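PDB 6SMT: 6-phosphogluconate dehydrogenase, NAD-binding from Mycolicibacterium smegmatis MC2 155, which is an S-enantioselective imine reductase that binds NADPH and probably uses it as the reductant. Local coordinates for residues 26-39 with 49-63. Numbering follows the deposited sequence. Where two conformers were deposited one is given.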
ATOM      1  N   SER B  26       7.619  -6.370  26.776  1.00 14.25           N
ATOM      2  CA  SER B  26       8.303  -6.692  28.053  1.00 14.10           C
ATOM      3  C   SER B  26       9.720  -6.146  28.066  1.00 15.68           C
ATOM      4  O   SER B  26      10.116  -5.530  29.079  1.00 16.43           O
ATOM      5  CB  SER B  26       8.318  -8.173  28.252  1.00 14.80           C
ATOM      6  OG  SER B  26       7.036  -8.747  28.369  1.00 15.31           O
ATOM      7  N   ARG B  27      10.450  -6.262  26.966  1.00 15.13           N
ATOM      8  CA  ARG B  27      11.818  -5.689  26.910  1.00 16.05           C
ATOM      9  C   ARG B  27      11.762  -4.197  27.052  1.00 16.65           C
ATOM     10  O   ARG B  27      12.594  -3.591  27.739  1.00 16.86           O
ATOM     11  CB  ARG B  27      12.543  -6.028  25.613  1.00 17.48           C
ATOM     12  CG  ARG B  27      12.939  -7.488  25.509  1.00 18.54           C
ATOM     13  CD  ARG B  27      13.863  -7.683  24.290  1.00 20.72           C
ATOM     14  NE  ARG B  27      13.354  -7.232  22.985  1.00 22.32           N
ATOM     15  CZ  ARG B  27      12.589  -7.983  22.172  1.00 21.53           C
ATOM     16  NH1 ARG B  27      12.190  -9.174  22.559  1.00 22.50           N
ATOM     17  NH2 ARG B  27      12.126  -7.452  21.073  1.00 21.69           N
ATOM     18  N   ALA B  28      10.830  -3.519  26.406  1.00 14.84           N
ATOM     19  CA  ALA B  28      10.796  -2.051  26.490  1.00 14.50           C
ATOM     20  C   ALA B  28      10.474  -1.640  27.929  1.00 15.56           C
ATOM     21  O   ALA B  28      11.036  -0.586  28.398  1.00 17.21           O
ATOM     22  CB  ALA B  28       9.774  -1.491  25.516  1.00 15.48           C
ATOM     23  N   LEU B  29       9.540  -2.298  28.611  1.00 14.69           N
ATOM     24  CA  LEU B  29       9.147  -1.935  29.971  1.00 15.31           C
ATOM     25  C   LEU B  29      10.343  -2.231  30.896  1.00 16.13           C
ATOM     26  O   LEU B  29      10.610  -1.376  31.791  1.00 17.10           O
ATOM     27  CB  LEU B  29       7.923  -2.725  30.390  1.00 15.25           C
ATOM     28  CG  LEU B  29       6.661  -2.380  29.595  1.00 15.66           C
ATOM     29  CD1 LEU B  29       5.651  -3.488  29.781  1.00 16.71           C
ATOM     30  CD2 LEU B  29       6.143  -0.987  29.968  1.00 17.49           C
ATOM     31  N   LEU B  30      11.058  -3.317  30.660  1.00 14.82           N
ATOM     32  CA  LEU B  30      12.246  -3.589  31.514  1.00 15.96           C
ATOM     33  C   LEU B  30      13.319  -2.558  31.251  1.00 17.82           C
ATOM     34  O   LEU B  30      14.002  -2.098  32.243  1.00 17.45           O
ATOM     35  CB  LEU B  30      12.779  -4.984  31.227  1.00 16.36           C
ATOM     36  CG  LEU B  30      11.987  -6.143  31.785  1.00 16.62           C
ATOM     37  CD1 LEU B  30      12.468  -7.437  31.103  1.00 18.96           C
ATOM     38  CD2 LEU B  30      12.161  -6.260  33.286  1.00 17.58           C
ATOM     39  N   ASP B  31      13.524  -2.196  30.006  1.00 17.41           N
ATOM     40  CA  ASP B  31      14.585  -1.230  29.693  1.00 18.11           C
ATOM     41  C   ASP B  31      14.257   0.109  30.323  1.00 19.21           C
ATOM     42  O   ASP B  31      15.278   0.805  30.665  1.00 23.75           O
ATOM     43  CB  ASP B  31      14.681  -1.066  28.191  1.00 20.30           C
ATOM     44  CG  ASP B  31      15.261  -2.182  27.428  1.00 21.97           C
ATOM     45  OD1 ASP B  31      15.847  -3.129  28.017  1.00 25.19           O
ATOM     46  OD2 ASP B  31      15.170  -2.116  26.135  1.00 23.57           O
ATOM     47  N   ALA B  32      13.003   0.460  30.597  1.00 18.55           N
ATOM     48  CA  ALA B  32      12.512   1.733  31.201  1.00 19.74           C
ATOM     49  C   ALA B  32      12.696   1.699  32.724  1.00 21.97           C
ATOM     50  O   ALA B  32      12.305   2.693  33.398  1.00 24.10           O
ATOM     51  CB  ALA B  32      11.078   2.027  30.846  1.00 21.49           C
ATOM     52  N   GLY B  33      13.036   0.540  33.263  1.00 19.04           N
ATOM     53  CA  GLY B  33      13.167   0.399  34.750  1.00 20.31           C
ATOM     54  C   GLY B  33      11.943  -0.018  35.501  1.00 20.82           C
ATOM     55  O   GLY B  33      11.829   0.096  36.762  1.00 21.51           O
ATOM     56  N   HIS B  34      10.892  -0.453  34.815  1.00 18.71           N
ATOM     57  CA  HIS B  34       9.698  -0.893  35.508  1.00 18.75           C
ATOM     58  C   HIS B  34       9.910  -2.269  36.116  1.00 19.39           C
ATOM     59  O   HIS B  34      10.773  -3.028  35.683  1.00 18.86           O
ATOM     60  CB  HIS B  34       8.482  -0.907  34.530  1.00 20.72           C
ATOM     61  CG  HIS B  34       8.247   0.417  33.885  1.00 24.62           C
ATOM     62  ND1 HIS B  34       8.519   1.638  34.449  1.00 30.78           N
ATOM     63  CD2 HIS B  34       7.804   0.699  32.636  1.00 27.62           C
ATOM     64  CE1 HIS B  34       8.147   2.604  33.594  1.00 28.54           C
ATOM     65  NE2 HIS B  34       7.763   2.044  32.497  1.00 29.88           N
ATOM     66  N   THR B  35       9.039  -2.586  37.059  1.00 18.07           N
ATOM     67  CA  THR B  35       8.968  -3.894  37.682  1.00 17.91           C
ATOM     68  C   THR B  35       7.987  -4.713  36.868  1.00 18.92           C
ATOM     69  O   THR B  35       6.769  -4.477  37.012  1.00 19.21           O
ATOM     70  CB  THR B  35       8.597  -3.850  39.166  1.00 18.81           C
ATOM     71  OG1 THR B  35       9.605  -3.052  39.794  1.00 21.46           O
ATOM     72  CG2 THR B  35       8.494  -5.214  39.763  1.00 19.30           C
ATOM     73  N   VAL B  36       8.526  -5.621  36.066  1.00 17.75           N
ATOM     74  CA  VAL B  36       7.754  -6.347  35.047  1.00 17.05           C
ATOM     75  C   VAL B  36       7.562  -7.755  35.493  1.00 17.41           C
ATOM     76  O   VAL B  36       8.572  -8.436  35.745  1.00 18.56           O
ATOM     77  CB  VAL B  36       8.386  -6.221  33.659  1.00 16.17           C
ATOM     78  CG1 VAL B  36       7.545  -6.916  32.633  1.00 17.58           C
ATOM     79  CG2 VAL B  36       8.592  -4.739  33.297  1.00 17.00           C
ATOM     80  N   THR B  37       6.310  -8.204  35.497  1.00 15.45           N
ATOM     81  CA  THR B  37       5.979  -9.623  35.675  1.00 16.17           C
ATOM     82  C   THR B  37       5.467 -10.133  34.352  1.00 18.08           C
ATOM     83  O   THR B  37       4.600  -9.484  33.750  1.00 19.24           O
ATOM     84  CB  THR B  37       4.967  -9.800  36.808  1.00 18.25           C
ATOM     85  OG1 THR B  37       5.531  -9.308  38.035  1.00 19.67           O
ATOM     86  CG2 THR B  37       4.474 -11.214  36.996  1.00 19.52           C
ATOM     87  N   VAL B  38       5.829 -11.349  33.996  1.00 16.80           N
ATOM     88  CA  VAL B  38       5.396 -11.937  32.710  1.00 15.99           C
ATOM     89  C   VAL B  38       4.706 -13.248  32.931  1.00 18.11           C
ATOM     90  O   VAL B  38       4.995 -13.977  33.896  1.00 19.98           O
ATOM     91  CB  VAL B  38       6.520 -12.029  31.697  1.00 16.46           C
ATOM     92  CG1 VAL B  38       7.130 -10.709  31.448  1.00 16.72           C
ATOM     93  CG2 VAL B  38       7.636 -12.991  32.122  1.00 17.73           C
ATOM     94  N   TRP B  39       3.805 -13.605  32.031  1.00 16.53           N
ATOM     95  CA  TRP B  39       3.072 -14.888  31.986  1.00 16.85           C
ATOM     96  C   TRP B  39       2.830 -15.258  30.551  1.00 18.61           C
ATOM     97  O   TRP B  39       2.560 -14.346  29.716  1.00 17.26           O
ATOM     98  CB  TRP B  39       1.786 -14.858  32.788  1.00 17.65           C
ATOM     99  CG  TRP B  39       1.010 -16.142  32.677  1.00 18.89           C
ATOM    100  CD1 TRP B  39       1.098 -17.251  33.508  1.00 19.89           C
ATOM    101  CD2 TRP B  39       0.084 -16.514  31.666  1.00 19.02           C
ATOM    102  NE1 TRP B  39       0.309 -18.272  33.019  1.00 21.84           N
ATOM    103  CE2 TRP B  39      -0.372 -17.839  31.896  1.00 20.83           C
ATOM    104  CE3 TRP B  39      -0.437 -15.831  30.557  1.00 19.93           C
ATOM    105  CZ2 TRP B  39      -1.305 -18.476  31.073  1.00 21.88           C
ATOM    106  CZ3 TRP B  39      -1.291 -16.492  29.720  1.00 21.28           C
ATOM    107  CH2 TRP B  39      -1.769 -17.777  29.989  1.00 22.30           C
ATOM    108  N   LEU B  49      13.303 -13.289  29.225  1.00 20.80           N
ATOM    109  CA  LEU B  49      12.911 -12.066  29.934  1.00 20.72           C
ATOM    110  C   LEU B  49      13.296 -12.116  31.415  1.00 20.11           C
ATOM    111  O   LEU B  49      13.593 -11.052  31.963  1.00 18.99           O
ATOM    112  CB  LEU B  49      11.395 -11.868  29.775  1.00 20.06           C
ATOM    113  CG  LEU B  49      11.044 -11.553  28.314  1.00 20.85           C
ATOM    114  CD1 LEU B  49       9.544 -11.627  28.075  1.00 21.65           C
ATOM    115  CD2 LEU B  49      11.520 -10.173  27.932  1.00 20.70           C
ATOM    116  N   ARG B  50      13.234 -13.279  32.025  1.00 21.21           N
ATOM    117  CA  ARG B  50      13.712 -13.399  33.445  1.00 22.17           C
ATOM    118  C   ARG B  50      15.187 -13.006  33.531  1.00 22.29           C
ATOM    119  O   ARG B  50      15.569 -12.248  34.425  1.00 21.14           O
ATOM    120  CB  ARG B  50      13.512 -14.829  33.978  1.00 26.80           C
ATOM    121  CG  ARG B  50      12.065 -15.144  34.325  1.00 28.78           C
ATOM    122  CD  ARG B  50      11.890 -16.204  35.441  1.00 36.72           C
ATOM    123  NE  ARG B  50      12.364 -17.421  34.823  1.00 39.09           N
ATOM    124  CZ  ARG B  50      11.616 -18.329  34.195  1.00 44.15           C
ATOM    125  NH1 ARG B  50      10.294 -18.269  34.167  1.00 45.70           N
ATOM    126  NH2 ARG B  50      12.223 -19.361  33.637  1.00 48.73           N
ATOM    127  N   ASP B  51      15.992 -13.409  32.564  1.00 21.78           N
ATOM    128  CA  ASP B  51      17.410 -13.000  32.513  1.00 22.55           C
ATOM    129  C   ASP B  51      17.597 -11.499  32.381  1.00 21.85           C
ATOM    130  O   ASP B  51      18.607 -10.960  32.877  1.00 24.31           O
ATOM    131  CB  ASP B  51      18.120 -13.706  31.399  1.00 25.38           C
ATOM    132  CG  ASP B  51      18.183 -15.234  31.542  1.00 28.84           C
ATOM    133  OD1 ASP B  51      17.845 -15.838  32.672  1.00 29.84           O
ATOM    134  OD2 ASP B  51      18.550 -15.807  30.506  1.00 30.08           O
ATOM    135  N   ARG B  52      16.649 -10.819  31.739  0.62 19.12           N
ATOM    136  CA  ARG B  52      16.696  -9.353  31.557  0.62 18.53           C
ATOM    137  C   ARG B  52      16.127  -8.636  32.786  0.62 18.27           C
ATOM    138  O   ARG B  52      16.128  -7.420  32.744  0.62 19.62           O
ATOM    139  CB  ARG B  52      15.951  -8.952  30.270  0.62 19.30           C
ATOM    140  CG  ARG B  52      16.571  -9.577  29.030  0.62 20.34           C
ATOM    141  CD  ARG B  52      15.949  -9.180  27.690  0.62 21.61           C
ATOM    142  NE  ARG B  52      16.121  -7.756  27.419  0.62 23.29           N
ATOM    143  CZ  ARG B  52      17.058  -7.229  26.623  0.62 22.89           C
ATOM    144  NH1 ARG B  52      17.941  -8.018  26.047  0.62 25.28           N
ATOM    145  NH2 ARG B  52      17.102  -5.918  26.444  0.62 22.64           N
ATOM    146  N   GLY B  53      15.567  -9.348  33.737  1.00 18.53           N
ATOM    147  CA  GLY B  53      15.030  -8.750  34.966  1.00 19.86           C
ATOM    148  C   GLY B  53      13.598  -8.933  35.235  1.00 18.76           C
ATOM    149  O   GLY B  53      13.121  -8.466  36.253  1.00 19.46           O
ATOM    150  N   ALA B  54      12.865  -9.618  34.348  1.00 18.64           N
ATOM    151  CA  ALA B  54      11.429  -9.867  34.606  1.00 18.52           C
ATOM    152  C   ALA B  54      11.239 -10.897  35.700  1.00 19.70           C
ATOM    153  O   ALA B  54      12.103 -11.842  35.836  1.00 21.64           O
ATOM    154  CB  ALA B  54      10.729 -10.352  33.356  1.00 18.75           C
ATOM    155  N   LEU B  55      10.178 -10.708  36.454  1.00 21.23           N
ATOM    156  CA  LEU B  55       9.608 -11.738  37.330  1.00 23.77           C
ATOM    157  C   LEU B  55       8.664 -12.594  36.530  1.00 24.33           C
ATOM    158  O   LEU B  55       8.006 -12.069  35.629  1.00 24.14           O
ATOM    159  CB  LEU B  55       8.819 -11.065  38.460  1.00 24.71           C
ATOM    160  CG  LEU B  55       9.611 -10.052  39.268  1.00 28.26           C
ATOM    161  CD1 LEU B  55       8.723  -9.235  40.221  1.00 28.34           C
ATOM    162  CD2 LEU B  55      10.637 -10.830  40.078  1.00 31.62           C
ATOM    163  N   SER B  56       8.552 -13.884  36.781  1.00 27.09           N
ATOM    164  CA  SER B  56       7.480 -14.643  36.096  1.00 28.93           C
ATOM    165  C   SER B  56       6.500 -15.156  37.127  1.00 29.85           C
ATOM    166  O   SER B  56       6.799 -15.146  38.332  1.00 28.74           O
ATOM    167  CB  SER B  56       7.931 -15.688  35.142  1.00 35.11           C
ATOM    168  OG  SER B  56       8.608 -16.669  35.842  1.00 39.05           O
ATOM    169  N   ALA B  57       5.292 -15.360  36.682  1.00 25.07           N
ATOM    170  CA  ALA B  57       4.200 -15.817  37.556  1.00 25.81           C
ATOM    171  C   ALA B  57       3.658 -17.074  36.912  1.00 26.25           C
ATOM    172  O   ALA B  57       3.574 -17.259  35.707  1.00 25.09           O
ATOM    173  CB  ALA B  57       3.090 -14.773  37.699  1.00 26.18           C
ATOM    174  N   PRO B  58       3.196 -18.040  37.731  1.00 24.97           N
ATOM    175  CA  PRO B  58       2.771 -19.299  37.127  1.00 27.37           C
ATOM    176  C   PRO B  58       1.372 -19.341  36.503  1.00 24.97           C
ATOM    177  O   PRO B  58       1.132 -20.172  35.738  1.00 27.08           O
ATOM    178  CB  PRO B  58       2.909 -20.193  38.379  1.00 26.42           C
ATOM    179  CG  PRO B  58       2.486 -19.286  39.514  1.00 25.18           C
ATOM    180  CD  PRO B  58       3.208 -17.975  39.207  1.00 26.96           C
ATOM    181  N   THR B  59       0.490 -18.434  36.878  1.00 22.77           N
ATOM    182  CA  THR B  59      -0.907 -18.450  36.421  1.00 23.92           C
ATOM    183  C   THR B  59      -1.273 -17.014  36.028  1.00 20.63           C
ATOM    184  O   THR B  59      -0.666 -16.054  36.525  1.00 20.64           O
ATOM    185  CB  THR B  59      -1.873 -18.904  37.521  1.00 25.03           C
ATOM    186  OG1 THR B  59      -1.918 -17.943  38.564  1.00 24.22           O
ATOM    187  CG2 THR B  59      -1.519 -20.299  38.015  1.00 27.30           C
ATOM    188  N   PRO B  60      -2.312 -16.829  35.183  1.00 21.40           N
ATOM    189  CA  PRO B  60      -2.828 -15.471  34.949  1.00 20.36           C
ATOM    190  C   PRO B  60      -3.287 -14.732  36.187  1.00 20.63           C
ATOM    191  O   PRO B  60      -3.032 -13.575  36.355  1.00 21.07           O
ATOM    192  CB  PRO B  60      -4.029 -15.659  34.047  1.00 20.52           C
ATOM    193  CG  PRO B  60      -3.714 -16.946  33.369  1.00 22.98           C
ATOM    194  CD  PRO B  60      -2.996 -17.846  34.374  1.00 22.27           C
ATOM    195  N   ALA B  61      -3.933 -15.396  37.175  1.00 20.64           N
ATOM    196  CA  ALA B  61      -4.322 -14.707  38.412  1.00 21.87           C
ATOM    197  C   ALA B  61      -3.105 -14.182  39.162  1.00 21.19           C
ATOM    198  O   ALA B  61      -3.100 -13.062  39.613  1.00 23.04           O
ATOM    199  CB  ALA B  61      -5.089 -15.693  39.285  1.00 21.79           C
ATOM    200  N   ALA B  62      -2.081 -15.005  39.341  1.00 19.91           N
ATOM    201  CA  ALA B  62      -0.879 -14.556  40.060  1.00 21.89           C
ATOM    202  C   ALA B  62      -0.146 -13.448  39.290  1.00 21.51           C
ATOM    203  O   ALA B  62       0.298 -12.483  39.921  1.00 21.61           O
ATOM    204  CB  ALA B  62       0.056 -15.711  40.317  1.00 23.31           C
ATOM    205  N   ALA B  63      -0.164 -13.553  37.977  1.00 20.93           N
ATOM    206  CA  ALA B  63       0.478 -12.504  37.136  1.00 20.42           C
ATOM    207  C   ALA B  63      -0.243 -11.169  37.332  1.00 18.44           C
ATOM    208  O   ALA B  63       0.428 -10.165  37.543  1.00 18.87           O
ATOM    209  CB  ALA B  63       0.485 -12.984  35.719  1.00 19.98           C
TER
HETATM  210  O   HOH W   1      15.183  -5.636  28.766  1.00 28.11           O
HETATM  211  O   HOH W   2      11.128  -6.593  36.983  1.00 22.17           O
HETATM  212  O   HOH W   3      -0.877 -21.091  33.390  1.00 39.32           O
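L30 projects from helix 20-31 onto the turn R52-A54: its CD2 lies 3.6 Å from G53 C, over the G53-A54 peptide, while CD1 leans on A54 CB and R52 CB, so both methyls press on this turn, where the positive phi of G53 and two bonds back into the last turn mark a Schellman motif. Beside it, L49 closes the hollow between helix and strand, with CD1 3.7 Å from S26 CB and also against V38 CG1, the branch set anti to the carbonyl carbon (chi1 -57°). At the exposed end of this contact, in one of its two conformers, R52 lays one guanidinium face over R27 CD; there its NH2 makes a weak, 3.4 Å salt bridge to D31 OD1, and a water joins that oxygen to R52 NE. Strand 35-39 pairs in parallel with 55-56, as V38 N donates to L55 O at 2.8 Å and A57 N to V38 O at 3.1 Å. At the far end P60 CG sits 3.8 Å from the centroid of the six-membered W39 ring, 19° off its normal, a CH-pi contact, while A63 CB fits against W39 CB. The short helix 47-51 linking these parallel strands makes a beta-alpha-beta crossover at the sheet edge, part of the Rossmann-type NADPH-binding domain.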